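Local coordinates for nicotinate phosphoribosyltransferase (Saccharomyces cerevisiae, PDB 1VLP), which catalyses the ATP-dependent synthesis of nicotinate mononucleotide from nicotinate and phosphoribosyl pyrophosphate, the first step from nicotinic acid to NAD, at residues A[30-35]-A[97-102]; A[170-175]-A[201-206]; A[210-213]-A[218-221]; A[249-252]-A[256-259]; A[399-404]-A[414-419]. One frame throughout, in Å; residues are numbered along the deposited sequence.

Contact 1 comes first along the chain, joining helices 26-38 and 94-101 in the N-terminal domain and closing a loop of 61 residues that includes strand 43-50. Contacts 2 and 3 follow on one side of the chain's centre and share helix 197-213, which packs against helix 168-181 and then against the turn leading into strand 222-225; they touch where Glu173 O meets Ala210 CB. Contacts 4 and 5 close short loops on the other side of the chain's centre, and there Ser252 OG reaches His399 O, 3.1 Å away. All five follow one another in series, without nesting or crossing. Contacts 3 and 5, with centres about 43 Å apart, are the most distant pair.

Contact 1 of 5, residues A[30-35]-A[97-102]; sequences TMHAAV and IKYISS
A hydrogen-bonded histidine-tyrosine pair, His32 with Tyr99, bridges two helices of the N-terminal domain, helix 26-38 and helix 94-101, in a small, largely buried contact. The bond runs between His32 NE2 and Tyr99 OH, 3.0 Å apart, and is moderately bent at 145°. NE2 approaches Tyr99 at the edge of its ring and in the ring plane. The two rings are inclined at 61°, an oblique arrangement with centroids 5.4 Å apart. His32 reaches across because CG stands anti to the backbone N (chi1 -169°), which carries the imidazole out from its own helix. On the same stretch of helix 94-101, the CG2 branch of Ile100 lies 3.8 Å from His32 CE1 and adds an apolar neighbour at an oblique angle.

Other aromatic groups complete the cluster. Tyr96, one turn before Ile100, hydrogen-bonds His32 ND1 through its hydroxyl and packs edge-to-face with the imidazole, while Phe36 stacks on Tyr99. The His32 side chain is about 9 Å from that of Tyr27, which probably binds nicotinate, as in related enzymes.

The two hydrogen bonds to tyrosine hydroxyls, one at each ring nitrogen, should hold the imidazole in its rotation about CB-CG. Since a hydroxyl can give or take a proton, this pairing is compatible with either neutral tautomer of His32.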
# COMPACT_ATOMS: atom_id res chain seq x y z
N THR A 30 9.17 0.69 -6.11
CA THR A 30 9.32 -0.41 -7.10
C THR A 30 8.35 -0.21 -8.28
O THR A 30 8.78 -0.35 -9.44
CB THR A 30 9.20 -1.80 -6.47
OG1 THR A 30 7.98 -1.90 -5.73
CG2 THR A 30 10.38 -2.05 -5.53
N MSE A 31 7.10 0.18 -8.03
CA MSE A 31 6.23 0.57 -9.12
C MSE A 31 6.76 1.70 -9.96
O MSE A 31 6.71 1.65 -11.16
CB MSE A 31 4.88 1.06 -8.55
CG MSE A 31 3.91 0.01 -8.11
SE MSE A 31 3.25 -0.92 -9.73
CE MSE A 31 2.40 0.44 -10.58
N HIS A 32 7.32 2.71 -9.29
CA HIS A 32 7.91 3.85 -10.00
C HIS A 32 9.00 3.36 -10.98
O HIS A 32 9.08 3.76 -12.13
CB HIS A 32 8.49 4.83 -8.97
CG HIS A 32 8.90 6.14 -9.57
ND1 HIS A 32 9.86 6.96 -8.99
CD2 HIS A 32 8.47 6.79 -10.69
CE1 HIS A 32 9.98 8.06 -9.73
NE2 HIS A 32 9.18 7.97 -10.78
N ALA A 33 9.88 2.49 -10.47
CA ALA A 33 10.93 1.88 -11.31
C ALA A 33 10.33 1.07 -12.43
O ALA A 33 10.77 1.17 -13.57
CB ALA A 33 11.84 1.03 -10.49
N ALA A 34 9.27 0.31 -12.13
CA ALA A 34 8.65 -0.53 -13.17
C ALA A 34 7.99 0.34 -14.26
O ALA A 34 8.09 0.05 -15.46
CB ALA A 34 7.62 -1.50 -12.53
N VAL A 35 7.32 1.43 -13.85
CA VAL A 35 6.59 2.29 -14.76
C VAL A 35 7.56 3.09 -15.60
O VAL A 35 7.35 3.25 -16.81
CB VAL A 35 5.66 3.19 -13.96
CG1 VAL A 35 5.13 4.30 -14.76
CG2 VAL A 35 4.52 2.31 -13.36
N ILE A 97 17.70 4.60 -11.09
CA ILE A 97 18.52 5.31 -10.09
C ILE A 97 19.12 6.60 -10.66
O ILE A 97 19.11 7.62 -9.96
CB ILE A 97 19.62 4.38 -9.52
CG1 ILE A 97 18.98 3.21 -8.75
CG2 ILE A 97 20.63 5.14 -8.66
CD1 ILE A 97 18.22 3.56 -7.42
N LYS A 98 19.66 6.54 -11.89
CA LYS A 98 20.15 7.74 -12.58
C LYS A 98 19.07 8.81 -12.76
O LYS A 98 19.33 10.03 -12.56
CB LYS A 98 20.74 7.37 -13.94
CG LYS A 98 21.37 8.53 -14.69
CD LYS A 98 22.31 8.04 -15.80
N TYR A 99 17.87 8.35 -13.12
CA TYR A 99 16.72 9.21 -13.34
C TYR A 99 16.28 9.92 -12.07
O TYR A 99 16.10 11.14 -12.10
CB TYR A 99 15.59 8.39 -14.01
CG TYR A 99 14.17 8.79 -13.75
CD1 TYR A 99 13.58 9.85 -14.43
CD2 TYR A 99 13.38 8.03 -12.89
CE1 TYR A 99 12.25 10.18 -14.19
CE2 TYR A 99 12.06 8.33 -12.67
CZ TYR A 99 11.51 9.41 -13.30
OH TYR A 99 10.18 9.69 -13.08
N ILE A 100 16.16 9.20 -10.96
CA ILE A 100 15.81 9.87 -9.70
C ILE A 100 16.98 10.63 -9.02
O ILE A 100 16.72 11.46 -8.12
CB ILE A 100 15.09 8.96 -8.69
CG1 ILE A 100 15.95 7.73 -8.29
CG2 ILE A 100 13.72 8.53 -9.25
CD1 ILE A 100 15.52 7.08 -7.01
N SER A 101 18.21 10.34 -9.44
CA SER A 101 19.43 10.97 -8.92
C SER A 101 19.67 12.31 -9.60
O SER A 101 20.41 13.18 -9.08
CB SER A 101 20.67 10.09 -9.25
OG SER A 101 20.65 8.94 -8.46
N SER A 102 19.15 12.44 -10.81
CA SER A 102 19.36 13.64 -11.60
C SER A 102 18.80 14.89 -10.95
O SER A 102 17.76 14.86 -10.26
CB SER A 102 18.74 13.47 -12.97
OG SER A 102 18.84 14.65 -13.72

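Contact 2 of 5, residues A[170-175]-A[201-206]; sequences EQAEKK and DLIMQG
Gly206, Ala172 and Glu173 provide most of the interface where helix 168-181 crosses helix 197-213. The axes of the two short segments come within 7.3 Å and cross at -44°, a close approach made possible by the small residues at the crossing point. Gly206 has no side chain, and its CA comes to 4.1 Å from Glu173 CA, bringing the two backbones into direct contact. Its carbonyl takes part as well: Gly206 O lies 3.3 Å from Glu173 CA in a CA-H...O contact with an angle of 129° at the hydrogen. The same oxygen is close to Glu173 CB and CG, so the first carbons of the glutamate run past the carbonyl. With CG anti to its own backbone N (chi1 -175°) and the chain extended beyond it, Glu173 then carries its carboxylate away from the interface.

The CB of Ala172 is directed toward the partner helix. It packs 3.6 Å from Ile203 CB, one turn before Gly206, and 4.3 Å from Gly206 CA, so the methyl settles between two successive turns. Ile203 meets it through CA and CB, with CG2 a little farther off. Beyond the pair, Ile203 also touches Phe369 and Thr370 of helix 367-370, whose first residue, Thr367, is inferred to bind phosphoribosyl pyrophosphate.

The arrangement is that of a small-residue helix crossing, with alanine and glycine at the point of closest approach and a CA-H...O contact between backbones. It packs helix 168-181 on helix 197-213, the helix that connects parallel strands 186-188 and 222-225 in the TIM-barrel-related part of this family.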
# COMPACT_ATOMS: atom_id res chain seq x y z
N GLU A 170 3.14 1.84 24.08
CA GLU A 170 2.84 0.65 24.87
C GLU A 170 1.84 -0.30 24.18
O GLU A 170 1.99 -1.54 24.26
CB GLU A 170 2.28 1.11 26.21
CG GLU A 170 3.31 1.83 27.12
CD GLU A 170 3.61 3.32 26.77
OE1 GLU A 170 2.97 3.98 25.91
OE2 GLU A 170 4.58 3.84 27.39
N GLN A 171 0.84 0.28 23.52
CA GLN A 171 -0.16 -0.51 22.81
C GLN A 171 0.44 -1.28 21.61
O GLN A 171 0.14 -2.47 21.38
CB GLN A 171 -1.30 0.42 22.38
CG GLN A 171 -2.33 -0.23 21.54
CD GLN A 171 -3.49 0.70 21.27
OE1 GLN A 171 -4.46 0.73 22.03
NE2 GLN A 171 -3.38 1.48 20.24
N ALA A 172 1.29 -0.59 20.86
CA ALA A 172 2.01 -1.23 19.77
C ALA A 172 2.96 -2.32 20.28
O ALA A 172 3.05 -3.40 19.67
CB ALA A 172 2.77 -0.20 18.95
N GLU A 173 3.68 -2.02 21.35
CA GLU A 173 4.58 -2.98 21.98
C GLU A 173 3.87 -4.28 22.39
O GLU A 173 4.35 -5.39 22.08
CB GLU A 173 5.25 -2.35 23.18
CG GLU A 173 6.29 -3.26 23.79
CD GLU A 173 6.81 -2.76 25.15
OE1 GLU A 173 6.29 -1.78 25.72
OE2 GLU A 173 7.76 -3.38 25.66
N LYS A 174 2.71 -4.13 23.01
CA LYS A 174 1.90 -5.28 23.42
C LYS A 174 1.45 -6.11 22.24
O LYS A 174 1.49 -7.34 22.30
CB LYS A 174 0.69 -4.83 24.25
CG LYS A 174 -0.26 -5.96 24.56
CD LYS A 174 -1.28 -5.60 25.60
CE LYS A 174 -2.20 -6.78 25.97
NZ LYS A 174 -3.38 -6.17 26.69
N LYS A 175 1.03 -5.45 21.14
CA LYS A 175 0.64 -6.16 19.93
C LYS A 175 1.82 -6.95 19.39
O LYS A 175 1.71 -8.14 19.15
CB LYS A 175 0.13 -5.20 18.86
CG LYS A 175 -1.18 -4.53 19.29
CD LYS A 175 -1.63 -3.55 18.23
CE LYS A 175 -2.84 -2.79 18.65
NZ LYS A 175 -3.17 -1.70 17.65
N ASP A 201 5.68 6.93 14.05
CA ASP A 201 6.95 6.88 14.77
C ASP A 201 6.84 6.25 16.18
O ASP A 201 7.69 5.45 16.59
CB ASP A 201 7.55 8.27 14.85
CG ASP A 201 8.93 8.23 15.49
OD1 ASP A 201 9.89 7.72 14.85
OD2 ASP A 201 9.04 8.70 16.63
N LEU A 202 5.77 6.59 16.90
CA LEU A 202 5.57 6.01 18.23
C LEU A 202 5.31 4.53 18.17
O LEU A 202 5.83 3.79 18.99
CB LEU A 202 4.44 6.71 18.98
CG LEU A 202 4.73 8.10 19.50
CD1 LEU A 202 3.42 8.67 19.98
CD2 LEU A 202 5.79 8.02 20.57
N ILE A 203 4.52 4.06 17.20
CA ILE A 203 4.28 2.62 17.06
C ILE A 203 5.55 1.87 16.59
O ILE A 203 5.80 0.77 17.03
CB ILE A 203 2.95 2.28 16.32
CG1 ILE A 203 3.04 2.54 14.84
CG2 ILE A 203 1.79 2.98 17.00
CD1 ILE A 203 3.70 1.41 14.08
N MSE A 204 6.39 2.53 15.80
CA MSE A 204 7.70 1.95 15.44
C MSE A 204 8.54 1.75 16.70
O MSE A 204 9.17 0.70 16.89
CB MSE A 204 8.45 2.84 14.44
CG MSE A 204 7.96 2.79 12.99
SE MSE A 204 7.93 0.97 12.22
CE MSE A 204 9.89 0.56 12.39
N GLN A 205 8.58 2.78 17.54
CA GLN A 205 9.20 2.69 18.89
C GLN A 205 8.71 1.51 19.69
O GLN A 205 9.54 0.77 20.28
CB GLN A 205 9.04 4.00 19.66
CG GLN A 205 9.85 5.13 19.08
CD GLN A 205 9.69 6.39 19.94
OE1 GLN A 205 9.79 6.32 21.15
NE2 GLN A 205 9.42 7.53 19.30
N GLY A 206 7.39 1.28 19.70
CA GLY A 206 6.80 0.15 20.46
C GLY A 206 7.17 -1.21 19.97
O GLY A 206 7.55 -2.11 20.74

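Contact 3 of 5, residues A[210-213]-A[218-221]; sequences AVNG and NKSL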
# COMPACT_ATOMS: atom_id res chain seq x y z
N ALA A 210 9.52 -4.04 21.75
CA ALA A 210 9.16 -5.45 21.75
C ALA A 210 10.29 -6.37 21.20
O ALA A 210 10.63 -7.39 21.80
CB ALA A 210 7.85 -5.65 20.98
N VAL A 211 10.82 -6.02 20.03
CA VAL A 211 11.91 -6.79 19.44
C VAL A 211 13.06 -6.95 20.47
O VAL A 211 13.58 -8.05 20.69
CB VAL A 211 12.42 -6.14 18.16
CG1 VAL A 211 13.68 -6.85 17.67
CG2 VAL A 211 11.34 -6.16 17.04
N ASN A 212 13.46 -5.83 21.05
CA ASN A 212 14.64 -5.74 21.92
C ASN A 212 14.47 -6.29 23.31
O ASN A 212 15.46 -6.43 24.03
CB ASN A 212 15.15 -4.31 21.91
CG ASN A 212 15.79 -3.96 20.56
OD1 ASN A 212 16.45 -4.81 19.98
ND2 ASN A 212 15.53 -2.75 20.04
N GLY A 213 13.24 -6.73 23.63
CA GLY A 213 12.98 -7.54 24.83
C GLY A 213 13.47 -8.97 24.63
O GLY A 213 13.71 -9.67 25.58
N ASN A 218 13.08 -12.55 18.38
CA ASN A 218 12.12 -11.61 17.78
C ASN A 218 12.63 -10.94 16.51
O ASN A 218 11.86 -10.58 15.63
CB ASN A 218 11.71 -10.56 18.79
CG ASN A 218 10.94 -11.15 19.96
OD1 ASN A 218 10.50 -12.31 19.89
ND2 ASN A 218 10.75 -10.36 21.02
N LYS A 219 13.96 -10.76 16.41
CA LYS A 219 14.51 -10.06 15.23
C LYS A 219 14.10 -10.67 13.93
O LYS A 219 13.77 -9.94 13.00
CB LYS A 219 16.04 -9.95 15.30
CG LYS A 219 16.43 -8.85 16.22
CD LYS A 219 17.96 -8.63 16.20
CE LYS A 219 18.45 -7.56 17.18
NZ LYS A 219 17.37 -6.57 17.57
N SER A 220 14.11 -12.01 13.86
CA SER A 220 13.75 -12.70 12.65
C SER A 220 12.24 -12.79 12.39
O SER A 220 11.82 -13.21 11.31
CB SER A 220 14.37 -14.10 12.59
OG SER A 220 13.86 -14.96 13.57
N LEU A 221 11.43 -12.46 13.39
CA LEU A 221 9.98 -12.44 13.20
C LEU A 221 9.49 -11.09 12.62
O LEU A 221 8.49 -11.03 11.90
CB LEU A 221 9.29 -12.73 14.55
CG LEU A 221 9.66 -14.09 15.19
CD1 LEU A 221 8.98 -14.28 16.50
CD2 LEU A 221 9.35 -15.26 14.28
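Asn218 and Lys219 grip the end of helix 197-213 as the chain turns back toward strand 222-225. Strand 186-188, this helix and strand 222-225 form a beta-alpha-beta crossover of the parallel sheet, and the contact lies on its return leg. In the first shell, the Asn218 amide donates through ND2 to the carbonyl of Ala210 with an N-H...O angle of 140°. Beside it, the CG1 methyl of Val211 packs 3.7 Å from Lys219 CG, the two side chains crossing at about a right angle. The lysine passes over this methyl, and its NZ ends 3.1 Å from Asn212 OD1 in a weak hydrogen bond where both residues are exposed to solvent.

Val211 CG1 lies anti to the backbone N, which sets this branch facing the lysine. The Lys219 chain is extended through chi2 and chi3 but turned sharply at chi4 (-22°), folding the ammonium group back to the asparagine oxygen.

Farther out, helix 168-181 backs the turn: Phe180 touches Asn218 and Leu221, while Ala176 and Glu177 touch Ala210. Leu221 shares backbone hydrogen bonds with Phe186, and Arg185 NH2 bonds Ser220 O, tying the turn to the start of the adjacent strand.

The carbonyl of Ala210 is held by two donors that approach from opposite faces of its plane: Gly213 N, 3.3 Å from Ala210 O, and Asn218 ND2, 3.1 Å from it and 38° out of the plane.

Contact 4 of 5, residues A[249-252]-A[256-259]; sequences GVAS and DYLH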
# COMPACT_ATOMS: atom_id res chain seq x y z
N GLY A 249 -3.01 -1.18 -14.70
CA GLY A 249 -2.45 -0.35 -15.77
C GLY A 249 -2.08 -1.13 -17.01
O GLY A 249 -2.39 -0.75 -18.13
N VAL A 250 -1.41 -2.28 -16.83
CA VAL A 250 -1.08 -3.17 -17.95
C VAL A 250 -2.30 -3.56 -18.77
O VAL A 250 -2.27 -3.49 -20.00
CB VAL A 250 -0.27 -4.46 -17.48
CG1 VAL A 250 -0.12 -5.45 -18.57
CG2 VAL A 250 1.11 -4.03 -16.93
N ALA A 251 -3.38 -3.92 -18.12
CA ALA A 251 -4.63 -4.26 -18.81
C ALA A 251 -5.25 -3.07 -19.54
O ALA A 251 -5.69 -3.21 -20.67
CB ALA A 251 -5.62 -4.86 -17.84
N SER A 252 -5.26 -1.91 -18.90
CA SER A 252 -5.95 -0.73 -19.42
C SER A 252 -5.25 -0.05 -20.60
O SER A 252 -5.90 0.70 -21.37
CB SER A 252 -6.12 0.29 -18.33
OG SER A 252 -7.03 -0.19 -17.40
N ASP A 256 -6.32 -5.44 -23.18
CA ASP A 256 -6.13 -6.87 -23.26
C ASP A 256 -6.16 -7.43 -21.82
O ASP A 256 -5.10 -7.60 -21.17
CB ASP A 256 -4.79 -7.23 -23.93
CG ASP A 256 -4.71 -8.72 -24.29
OD1 ASP A 256 -5.53 -9.53 -23.77
OD2 ASP A 256 -3.86 -9.07 -25.12
N TYR A 257 -7.37 -7.73 -21.33
CA TYR A 257 -7.50 -8.27 -20.00
C TYR A 257 -7.19 -9.74 -20.03
O TYR A 257 -6.68 -10.26 -19.05
CB TYR A 257 -8.90 -8.03 -19.42
CG TYR A 257 -9.08 -6.59 -19.00
CD1 TYR A 257 -9.37 -5.60 -19.95
CD2 TYR A 257 -8.94 -6.20 -17.67
CE1 TYR A 257 -9.54 -4.28 -19.56
CE2 TYR A 257 -9.10 -4.91 -17.27
CZ TYR A 257 -9.41 -3.95 -18.22
OH TYR A 257 -9.54 -2.65 -17.82
N LEU A 258 -7.50 -10.39 -21.15
CA LEU A 258 -7.29 -11.85 -21.29
C LEU A 258 -5.81 -12.23 -21.01
O LEU A 258 -5.55 -13.27 -20.45
CB LEU A 258 -7.70 -12.32 -22.69
CG LEU A 258 -7.76 -13.84 -22.93
CD1 LEU A 258 -8.80 -14.49 -22.03
CD2 LEU A 258 -8.06 -14.13 -24.39
N HIS A 259 -4.87 -11.37 -21.41
CA HIS A 259 -3.46 -11.68 -21.20
C HIS A 259 -2.76 -10.80 -20.19
O HIS A 259 -1.54 -10.87 -20.08
CB HIS A 259 -2.72 -11.61 -22.54
CG HIS A 259 -3.34 -12.46 -23.60
ND1 HIS A 259 -3.94 -11.93 -24.72
CD2 HIS A 259 -3.47 -13.80 -23.71
CE1 HIS A 259 -4.39 -12.91 -25.48
NE2 HIS A 259 -4.12 -14.06 -24.89
O HOH W 1 -7.86 -2.12 -15.42
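A tight turn between helix 244-254 and helix 260-272 lays the ring of Tyr257 on Ala251, and an Asx motif at Asp256 shapes the same turn. The Ala251 methyl sits over one face of the aromatic ring in a CH-pi contact: CB is 3.7 Å from the centroid of the Tyr257 ring and 21° off its normal. It is displaced toward the rim, approaching CE2 and CD2 most closely. With Tyr257 CG anti to its carbonyl carbon (chi1 -74°), the ring is folded back along the preceding helix and its hydroxyl is brought toward Ser252.

These two hydroxyls are linked by a water molecule, 2.9 Å from Ser252 OG and 3.0 Å from Tyr257 OH. Ser252 OG also bonds Met248 O in its own helix and the carbonyl of His399, so several polar groups surround this buried atom.

On the far side of the turn, the Asp256 carboxylate binds His259, the residue at the N-cap position of the next helix, in two ways. Its OD1 accepts from His259 N, 3.1 Å away, which defines the Asx motif. Its OD2 accepts from His259 ND1 at 2.9 Å, nearly straight (169°), on the syn side and in the imidazole plane. The carboxylate probably favours a proton on ND1.

Around this turn, Phe285 packs edge-to-face with Tyr257 and touches Ala251, while Ala260, at the start of helix 260-272, also meets Ala251. Ala400 and Ile401, just beyond strand 398-399, pack against Ser252 and Tyr257.

Contact 5 of 5, residues A[399-404]-A[414-419]; sequences HAIKIS and PATVKR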
# COMPACT_ATOMS: atom_id res chain seq x y z
N HIS A 399 -10.80 3.07 -19.02
CA HIS A 399 -11.16 2.83 -17.61
C HIS A 399 -10.22 1.80 -16.96
O HIS A 399 -9.92 0.77 -17.58
CB HIS A 399 -12.57 2.25 -17.53
CG HIS A 399 -13.64 3.20 -17.97
ND1 HIS A 399 -13.92 4.36 -17.29
CD2 HIS A 399 -14.48 3.16 -19.03
CE1 HIS A 399 -14.91 4.99 -17.90
NE2 HIS A 399 -15.26 4.29 -18.96
N ALA A 400 -9.81 2.06 -15.72
CA ALA A 400 -9.02 1.12 -14.92
C ALA A 400 -10.00 0.47 -13.93
O ALA A 400 -10.79 1.18 -13.31
CB ALA A 400 -7.91 1.82 -14.19
N ILE A 401 -9.93 -0.85 -13.78
CA ILE A 401 -10.89 -1.57 -12.90
C ILE A 401 -10.22 -2.65 -12.10
O ILE A 401 -9.14 -3.11 -12.45
CB ILE A 401 -12.04 -2.24 -13.70
CG1 ILE A 401 -11.51 -3.33 -14.67
CG2 ILE A 401 -12.84 -1.19 -14.44
CD1 ILE A 401 -12.43 -4.44 -14.94
N LYS A 402 -10.91 -3.06 -11.03
CA LYS A 402 -10.49 -4.15 -10.19
C LYS A 402 -11.70 -5.03 -9.89
O LYS A 402 -12.79 -4.53 -9.52
CB LYS A 402 -9.90 -3.65 -8.88
CG LYS A 402 -9.43 -4.80 -8.02
CD LYS A 402 -8.50 -4.35 -6.93
CE LYS A 402 -9.19 -3.50 -5.95
NZ LYS A 402 -8.48 -3.62 -4.65
N ILE A 403 -11.52 -6.34 -10.03
CA ILE A 403 -12.60 -7.27 -9.79
C ILE A 403 -12.53 -7.70 -8.32
O ILE A 403 -13.54 -7.64 -7.61
CB ILE A 403 -12.58 -8.47 -10.76
CG1 ILE A 403 -12.93 -7.99 -12.17
CG2 ILE A 403 -13.56 -9.55 -10.31
CD1 ILE A 403 -12.63 -8.96 -13.23
N SER A 404 -11.33 -8.09 -7.87
CA SER A 404 -11.08 -8.63 -6.52
C SER A 404 -11.67 -10.03 -6.42
O SER A 404 -12.26 -10.53 -7.35
CB SER A 404 -11.60 -7.76 -5.37
OG SER A 404 -12.91 -8.13 -4.99
N PRO A 414 -18.75 0.29 -14.18
CA PRO A 414 -19.57 -0.93 -14.24
C PRO A 414 -19.61 -1.67 -15.57
O PRO A 414 -19.56 -2.91 -15.61
CB PRO A 414 -20.97 -0.44 -13.88
CG PRO A 414 -20.72 0.70 -12.96
CD PRO A 414 -19.47 1.39 -13.48
N ALA A 415 -19.73 -0.92 -16.65
CA ALA A 415 -19.82 -1.51 -17.98
C ALA A 415 -18.53 -2.30 -18.27
O ALA A 415 -18.57 -3.42 -18.83
CB ALA A 415 -20.03 -0.42 -19.03
N THR A 416 -17.40 -1.69 -17.90
CA THR A 416 -16.10 -2.29 -18.13
C THR A 416 -15.95 -3.54 -17.29
O THR A 416 -15.47 -4.58 -17.77
CB THR A 416 -14.97 -1.29 -17.83
OG1 THR A 416 -15.15 -0.12 -18.67
CG2 THR A 416 -13.62 -1.89 -18.08
N VAL A 417 -16.37 -3.46 -16.04
CA VAL A 417 -16.27 -4.59 -15.11
C VAL A 417 -17.10 -5.77 -15.66
O VAL A 417 -16.64 -6.94 -15.69
CB VAL A 417 -16.74 -4.18 -13.69
CG1 VAL A 417 -16.93 -5.40 -12.80
CG2 VAL A 417 -15.75 -3.15 -13.05
N LYS A 418 -18.34 -5.49 -16.08
CA LYS A 418 -19.15 -6.49 -16.75
C LYS A 418 -18.50 -7.15 -17.97
O LYS A 418 -18.55 -8.39 -18.08
CB LYS A 418 -20.48 -5.87 -17.18
CG LYS A 418 -21.36 -6.81 -17.97
CD LYS A 418 -22.75 -6.28 -18.10
CE LYS A 418 -23.44 -6.94 -19.27
NZ LYS A 418 -24.89 -6.73 -19.18
N ARG A 419 -17.97 -6.34 -18.89
CA ARG A 419 -17.31 -6.80 -20.11
C ARG A 419 -16.12 -7.71 -19.78
O ARG A 419 -15.90 -8.72 -20.43
CB ARG A 419 -16.67 -5.63 -20.87
CG ARG A 419 -17.55 -4.67 -21.67
CD ARG A 419 -16.72 -3.77 -22.64
NE ARG A 419 -15.42 -3.26 -22.13
CZ ARG A 419 -14.23 -3.84 -22.31
NH1 ARG A 419 -14.13 -5.00 -22.95
NH2 ARG A 419 -13.12 -3.29 -21.83
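Thr416 OG1 is hydrogen-bonded to Asp413 OD2, just before helix 414-423, and approaches His399 CD2, 3.4 Å away, across the contact. The helix packs here along the chain leaving strand 398-399, the edge strand of the five-stranded antiparallel sheet. Between His399 and Thr416 the approach is oblique to the imidazole, with OG1 also near His399 CB and CG, so the hydroxyl meets the carbon side of the ring. Having OG1 anti to the carbonyl carbon (chi1 -58°) puts the hydroxyl by the histidine and turns CG2 toward Ile401.

Ile401 is the apolar centre. It points at the helix and presents its CG2 branch to two successive residues: Thr416 CG2 lies 3.8 Å from Ile401 CG2, and Val417 CG2 meets the same branch. Val420, one turn farther on, also touches Ile401 and Ile403. This contact therefore seats the last modelled helix, near the C-terminal end, on the chain that runs out from the sheet.

At the centre of this packing, Val417 CG2 lies 3.8 Å from Ile401 CG2, while Ile401 CD1 reaches in to 3.8 Å from Val417 CA.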